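Local atomic coordinates of transcriptional regulator, PadR family (Enterococcus faecalis, PDB entry 3HHH), a protein that probably binds DNA through a winged helix-turn-helix domain and regulates transcription. Residues E26-E31 with R75-L80. Numbering follows the deposited sequence.
Sequences ETYGYE and RKFYRL. With SO4 (sulfate ion), chain E.
Thr27 and Tyr78 pair through their backbones as a single antiparallel, hydrogen-bonded bridge. Tyr78 N reaches Thr27 O at 2.6 Å, in the carbonyl plane, whereas the return bond from Thr27 N to Tyr78 O is weak at 3.4 Å. Thr27 O also takes a CA-H...O contact from Phe77 and lies in the plane of the Tyr78 ring, at its edge. Thr27 OG1 donates to the anti lone pair of Glu31 OE1 (2.9 Å); Tyr28 N adds a weak bond to the same oxygen. The Glu26 chain runs extended past Tyr78 O, and its OE1 forms a long salt bridge with Arg79 NH1 (3.4 Å, N-H...O 130°); stronger partners are Lys67 for Glu26 and Glu65 for Arg79. Tyr28, with CG between the backbone N and the carbonyl carbon (chi1 63°), turns a ring edge toward the Phe77 face in an offset edge-to-face pair, planes 72° apart. Arg75 CD sits over one Tyr28 face, 3.5 Å from the ring centroid, in a CH-pi contact. Lys76 N donates to sulfate O2 (3.1 Å), probably from the crystallisation liquor. The bridge joins the turn between helices 13-24 and 29-37 to wing strand 74-80, paired with strand 62-69; Tyr78 packs on Leu53 of helix 46-58, Thr27 on Ile22 of helix 13-24.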
ATOM      1  N   GLU B  26      11.075  16.915 -14.678  1.00 28.43           N
ATOM      2  CA  GLU B  26      10.101  17.973 -14.393  1.00 28.72           C
ATOM      3  C   GLU B  26       8.840  17.694 -15.207  1.00 28.86           C
ATOM      4  O   GLU B  26       8.925  17.355 -16.392  1.00 28.92           O
ATOM      5  CB  GLU B  26      10.659  19.355 -14.745  1.00 28.82           C
ATOM      6  CG  GLU B  26       9.867  20.511 -14.132  1.00 29.15           C
ATOM      7  CD  GLU B  26      10.144  21.857 -14.785  1.00 29.60           C
ATOM      8  OE1 GLU B  26      10.067  22.880 -14.072  1.00 29.80           O
ATOM      9  OE2 GLU B  26      10.427  21.900 -16.002  1.00 29.94           O
ATOM     10  N   THR B  27       7.677  17.841 -14.580  1.00 28.93           N
ATOM     11  CA  THR B  27       6.465  17.235 -15.118  1.00 28.99           C
ATOM     12  C   THR B  27       5.171  17.877 -14.614  1.00 28.93           C
ATOM     13  O   THR B  27       5.184  18.667 -13.671  1.00 28.93           O
ATOM     14  CB  THR B  27       6.444  15.737 -14.742  1.00 29.06           C
ATOM     15  OG1 THR B  27       5.360  15.073 -15.402  1.00 29.49           O
ATOM     16  CG2 THR B  27       6.312  15.572 -13.233  1.00 29.05           C
ATOM     17  N   TYR B  28       4.059  17.511 -15.250  1.00 28.80           N
ATOM     18  CA  TYR B  28       2.729  17.963 -14.837  1.00 28.82           C
ATOM     19  C   TYR B  28       1.727  16.801 -14.854  1.00 28.75           C
ATOM     20  O   TYR B  28       1.937  15.794 -15.535  1.00 28.69           O
ATOM     21  CB  TYR B  28       2.243  19.101 -15.740  1.00 28.81           C
ATOM     22  CG  TYR B  28       2.074  18.689 -17.179  1.00 29.14           C
ATOM     23  CD1 TYR B  28       3.170  18.609 -18.027  1.00 29.35           C
ATOM     24  CD2 TYR B  28       0.819  18.368 -17.694  1.00 29.50           C
ATOM     25  CE1 TYR B  28       3.029  18.229 -19.347  1.00 29.66           C
ATOM     26  CE2 TYR B  28       0.667  17.980 -19.019  1.00 29.44           C
ATOM     27  CZ  TYR B  28       1.779  17.911 -19.839  1.00 29.69           C
ATOM     28  OH  TYR B  28       1.656  17.529 -21.156  1.00 30.26           O
ATOM     29  N   GLY B  29       0.635  16.965 -14.108  1.00 28.68           N
ATOM     30  CA  GLY B  29      -0.385  15.926 -13.911  1.00 28.56           C
ATOM     31  C   GLY B  29      -0.598  14.922 -15.031  1.00 28.50           C
ATOM     32  O   GLY B  29      -0.590  13.716 -14.792  1.00 28.74           O
ATOM     33  N   TYR B  30      -0.795  15.408 -16.253  1.00 28.30           N
ATOM     34  CA  TYR B  30      -1.105  14.524 -17.380  1.00 28.10           C
ATOM     35  C   TYR B  30       0.073  13.612 -17.708  1.00 27.67           C
ATOM     36  O   TYR B  30      -0.115  12.421 -17.943  1.00 27.67           O
ATOM     37  CB  TYR B  30      -1.507  15.327 -18.624  1.00 28.19           C
ATOM     38  CG  TYR B  30      -2.131  14.487 -19.722  1.00 28.77           C
ATOM     39  CD1 TYR B  30      -1.335  13.752 -20.607  1.00 29.28           C
ATOM     40  CD2 TYR B  30      -3.513  14.422 -19.876  1.00 29.22           C
ATOM     41  CE1 TYR B  30      -1.900  12.976 -21.610  1.00 29.38           C
ATOM     42  CE2 TYR B  30      -4.087  13.647 -20.881  1.00 29.48           C
ATOM     43  CZ  TYR B  30      -3.276  12.929 -21.742  1.00 29.63           C
ATOM     44  OH  TYR B  30      -3.840  12.161 -22.733  1.00 30.40           O
ATOM     45  N   GLU B  31       1.277  14.182 -17.744  1.00 27.27           N
ATOM     46  CA  GLU B  31       2.501  13.407 -17.971  1.00 26.91           C
ATOM     47  C   GLU B  31       2.666  12.336 -16.903  1.00 26.50           C
ATOM     48  O   GLU B  31       2.941  11.182 -17.217  1.00 26.47           O
ATOM     49  CB  GLU B  31       3.739  14.310 -17.960  1.00 26.93           C
ATOM     50  CG  GLU B  31       4.069  14.965 -19.288  1.00 27.16           C
ATOM     51  CD  GLU B  31       5.252  15.925 -19.193  1.00 27.33           C
ATOM     52  OE1 GLU B  31       5.659  16.270 -18.064  1.00 27.31           O
ATOM     53  OE2 GLU B  31       5.766  16.348 -20.253  1.00 27.29           O
ATOM     54  N   ARG B  75       0.977  25.264 -18.101  1.00 31.54           N
ATOM     55  CA  ARG B  75       0.753  24.060 -17.308  1.00 31.40           C
ATOM     56  C   ARG B  75       1.523  24.169 -16.007  1.00 31.07           C
ATOM     57  O   ARG B  75       2.535  24.860 -15.940  1.00 31.04           O
ATOM     58  CB  ARG B  75       1.206  22.817 -18.074  1.00 31.57           C
ATOM     59  CG  ARG B  75       0.158  22.246 -19.007  1.00 32.18           C
ATOM     60  CD  ARG B  75       0.783  21.295 -20.004  1.00 33.31           C
ATOM     61  NE  ARG B  75      -0.212  20.669 -20.877  1.00 34.22           N
ATOM     62  CZ  ARG B  75       0.072  19.959 -21.971  1.00 34.99           C
ATOM     63  NH1 ARG B  75       1.333  19.764 -22.352  1.00 35.36           N
ATOM     64  NH2 ARG B  75      -0.914  19.431 -22.692  1.00 35.30           N
ATOM     65  N   LYS B  76       1.042  23.476 -14.980  1.00 30.77           N
ATOM     66  CA  LYS B  76       1.675  23.496 -13.666  1.00 30.58           C
ATOM     67  C   LYS B  76       2.723  22.379 -13.586  1.00 30.34           C
ATOM     68  O   LYS B  76       2.385  21.206 -13.435  1.00 30.30           O
ATOM     69  CB  LYS B  76       0.607  23.358 -12.573  1.00 30.59           C
ATOM     70  CG  LYS B  76       1.039  23.835 -11.196  1.00 30.51           C
ATOM     71  CD  LYS B  76      -0.169  24.086 -10.302  1.00 30.64           C
ATOM     72  CE  LYS B  76       0.244  24.391  -8.867  1.00 30.69           C
ATOM     73  NZ  LYS B  76      -0.830  25.098  -8.107  1.00 30.54           N
ATOM     74  N   PHE B  77       3.994  22.761 -13.709  1.00 30.13           N
ATOM     75  CA  PHE B  77       5.112  21.815 -13.708  1.00 29.90           C
ATOM     76  C   PHE B  77       5.708  21.661 -12.308  1.00 29.85           C
ATOM     77  O   PHE B  77       5.755  22.626 -11.542  1.00 29.89           O
ATOM     78  CB  PHE B  77       6.201  22.274 -14.683  1.00 29.80           C
ATOM     79  CG  PHE B  77       5.829  22.103 -16.129  1.00 29.60           C
ATOM     80  CD1 PHE B  77       6.119  20.923 -16.797  1.00 29.24           C
ATOM     81  CD2 PHE B  77       5.194  23.123 -16.821  1.00 29.85           C
ATOM     82  CE1 PHE B  77       5.783  20.760 -18.134  1.00 29.36           C
ATOM     83  CE2 PHE B  77       4.851  22.969 -18.162  1.00 29.95           C
ATOM     84  CZ  PHE B  77       5.145  21.782 -18.817  1.00 29.87           C
ATOM     85  N   TYR B  78       6.179  20.454 -11.995  1.00 29.73           N
ATOM     86  CA  TYR B  78       6.660  20.121 -10.649  1.00 29.72           C
ATOM     87  C   TYR B  78       8.125  19.691 -10.617  1.00 29.57           C
ATOM     88  O   TYR B  78       8.660  19.184 -11.601  1.00 29.56           O
ATOM     89  CB  TYR B  78       5.811  18.996 -10.047  1.00 29.77           C
ATOM     90  CG  TYR B  78       4.361  19.352  -9.837  1.00 30.12           C
ATOM     91  CD1 TYR B  78       3.909  19.824  -8.606  1.00 30.44           C
ATOM     92  CD2 TYR B  78       3.435  19.214 -10.867  1.00 30.59           C
ATOM     93  CE1 TYR B  78       2.572  20.152  -8.409  1.00 30.59           C
ATOM     94  CE2 TYR B  78       2.096  19.540 -10.681  1.00 30.90           C
ATOM     95  CZ  TYR B  78       1.670  20.005  -9.451  1.00 30.81           C
ATOM     96  OH  TYR B  78       0.343  20.324  -9.272  1.00 31.70           O
ATOM     97  N   ARG B  79       8.759  19.888  -9.464  1.00 29.42           N
ATOM     98  CA  ARG B  79      10.105  19.385  -9.211  1.00 29.42           C
ATOM     99  C   ARG B  79      10.296  19.165  -7.712  1.00 29.23           C
ATOM    100  O   ARG B  79       9.680  19.846  -6.892  1.00 29.06           O
ATOM    101  CB  ARG B  79      11.170  20.344  -9.759  1.00 29.61           C
ATOM    102  CG  ARG B  79      11.088  21.774  -9.223  1.00 30.26           C
ATOM    103  CD  ARG B  79      12.021  22.718  -9.976  1.00 31.08           C
ATOM    104  NE  ARG B  79      11.850  24.116  -9.558  1.00 32.27           N
ATOM    105  CZ  ARG B  79      11.036  25.008 -10.132  1.00 32.52           C
ATOM    106  NH1 ARG B  79      10.281  24.683 -11.180  1.00 32.75           N
ATOM    107  NH2 ARG B  79      10.975  26.248  -9.651  1.00 32.37           N
ATOM    108  N   LEU B  80      11.142  18.202  -7.362  1.00 29.09           N
ATOM    109  CA  LEU B  80      11.374  17.856  -5.962  1.00 28.87           C
ATOM    110  C   LEU B  80      12.201  18.914  -5.244  1.00 28.75           C
ATOM    111  O   LEU B  80      13.170  19.436  -5.790  1.00 28.75           O
ATOM    112  CB  LEU B  80      12.091  16.509  -5.851  1.00 28.79           C
ATOM    113  CG  LEU B  80      11.335  15.266  -6.319  1.00 28.69           C
ATOM    114  CD1 LEU B  80      12.124  14.028  -5.931  1.00 27.97           C
ATOM    115  CD2 LEU B  80       9.924  15.213  -5.734  1.00 28.42           C
TER
HETATM  116  S   SO4 E 114      -2.310  21.682 -15.604  1.00 88.79           S
HETATM  117  O1  SO4 E 114      -2.364  22.464 -16.835  1.00 88.96           O
HETATM  118  O2  SO4 E 114      -1.920  22.536 -14.483  1.00 88.55           O
HETATM  119  O3  SO4 E 114      -3.636  21.118 -15.354  1.00 88.84           O
HETATM  120  O4  SO4 E 114      -1.331  20.608 -15.762  1.00 88.99           O